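Local coordinates for hypothetical protein BQLF2 (Murid herpesvirus 4, PDB 2OA5), which is an abundant tegument protein of the herpesvirus BLRF2 family, probably with a structural role in the virus particle, at residues B[67-70]-B[71-75]. Sequence-based numbering, arbitrary orientation.
Sequences KIEA and KVRSR
Ile68 and Val72 meet one helical turn apart on the buried face of helix 46-76. Their CG2 methyls touch at 4.1 Å, and the two side chains run obliquely to each other. Val72 CG2 also sits 3.1 Å from Ile68 O, because it stands beside its own backbone N, with CG1 anti to that N (chi1 174°). The backbone here is regular helix. Val72 N reaches Ile68 O at 2.9 Å, and Arg73 N reaches Glu69 O at 2.7 Å. These are the i to i+4 bonds of an alpha-helix, here close to its C-terminal end. Strand 93-99 of the same chain packs on Ile68 through Leu94 and Val96. Ala64 of the second subunit packs on Ile68, and its Ser57 on Val72. Ala70, by contrast, is exposed. Glu69 and Arg73 form a partly exposed pair at the subunit boundary. Their side chains lie side by side, with a salt bridge from Glu69 OE2 to Arg73 NH1. OE2 lies over one guanidinium face, an ionic contact whose exact approach is doubtful, since Glu69 CG crowds NH1. Arg73 NH2 forms a second salt bridge, to Glu50 of the second subunit. The Lys71 chain bends at chi3 (122°), and its NZ hydrogen-bonds to Arg95 O.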
# COMPACT_ATOMS: atom_id res chain seq x y z
N LYS B 67 17.95 3.10 -5.22
CA LYS B 67 17.44 3.62 -6.48
C LYS B 67 16.45 4.77 -6.31
O LYS B 67 16.47 5.74 -7.07
CB LYS B 67 16.78 2.49 -7.28
CG LYS B 67 17.71 1.31 -7.56
CD LYS B 67 17.09 0.35 -8.57
CE LYS B 67 18.10 -0.71 -9.00
NZ LYS B 67 18.02 -0.97 -10.47
N ILE B 68 15.56 4.65 -5.33
CA ILE B 68 14.57 5.68 -5.07
C ILE B 68 15.22 7.01 -4.70
O ILE B 68 14.86 8.06 -5.22
CB ILE B 68 13.60 5.23 -3.95
CG1 ILE B 68 12.59 4.24 -4.52
CG2 ILE B 68 12.91 6.44 -3.33
CD1 ILE B 68 11.95 3.33 -3.50
N GLU B 69 16.18 6.96 -3.79
CA GLU B 69 16.88 8.15 -3.36
C GLU B 69 17.52 8.86 -4.55
O GLU B 69 17.46 10.09 -4.67
CB GLU B 69 17.98 7.77 -2.37
CG GLU B 69 18.56 8.93 -1.61
CD GLU B 69 19.71 8.50 -0.73
OE1 GLU B 69 19.62 7.39 -0.15
OE2 GLU B 69 20.68 9.26 -0.60
N ALA B 70 18.14 8.07 -5.42
CA ALA B 70 18.80 8.58 -6.61
C ALA B 70 17.86 9.40 -7.47
O ALA B 70 18.20 10.50 -7.92
CB ALA B 70 19.38 7.42 -7.41
N LYS B 71 16.66 8.87 -7.71
CA LYS B 71 15.66 9.54 -8.53
C LYS B 71 15.08 10.76 -7.83
O LYS B 71 14.73 11.75 -8.48
CB LYS B 71 14.55 8.55 -8.88
CG LYS B 71 15.09 7.31 -9.56
CD LYS B 71 14.01 6.38 -10.06
CE LYS B 71 14.17 6.18 -11.56
NZ LYS B 71 13.58 4.90 -12.03
N VAL B 72 14.98 10.70 -6.51
CA VAL B 72 14.47 11.83 -5.75
C VAL B 72 15.53 12.92 -5.86
O VAL B 72 15.21 14.08 -6.10
CB VAL B 72 14.21 11.46 -4.26
CG1 VAL B 72 13.81 12.70 -3.46
CG2 VAL B 72 13.10 10.40 -4.18
N ARG B 73 16.80 12.55 -5.70
CA ARG B 73 17.87 13.52 -5.81
C ARG B 73 17.82 14.21 -7.17
O ARG B 73 17.93 15.44 -7.27
CB ARG B 73 19.24 12.86 -5.64
CG ARG B 73 19.69 12.79 -4.21
CD ARG B 73 21.10 12.25 -4.09
NE ARG B 73 21.64 12.56 -2.77
CZ ARG B 73 21.05 12.20 -1.63
NH1 ARG B 73 19.92 11.51 -1.66
NH2 ARG B 73 21.58 12.54 -0.47
N SER B 74 17.64 13.42 -8.22
CA SER B 74 17.57 13.96 -9.57
C SER B 74 16.39 14.93 -9.71
O SER B 74 16.55 16.02 -10.25
CB SER B 74 17.49 12.81 -10.59
OG SER B 74 16.49 13.02 -11.56
N ARG B 75 15.22 14.54 -9.22
CA ARG B 75 14.04 15.40 -9.30
C ARG B 75 14.16 16.66 -8.45
O ARG B 75 13.72 17.73 -8.85
CB ARG B 75 12.79 14.64 -8.88
CG ARG B 75 11.89 14.22 -10.03
CD ARG B 75 12.64 13.34 -11.00
NE ARG B 75 11.80 12.30 -11.58
CZ ARG B 75 12.18 11.04 -11.72
NH1 ARG B 75 13.39 10.67 -11.32
NH2 ARG B 75 11.36 10.15 -12.25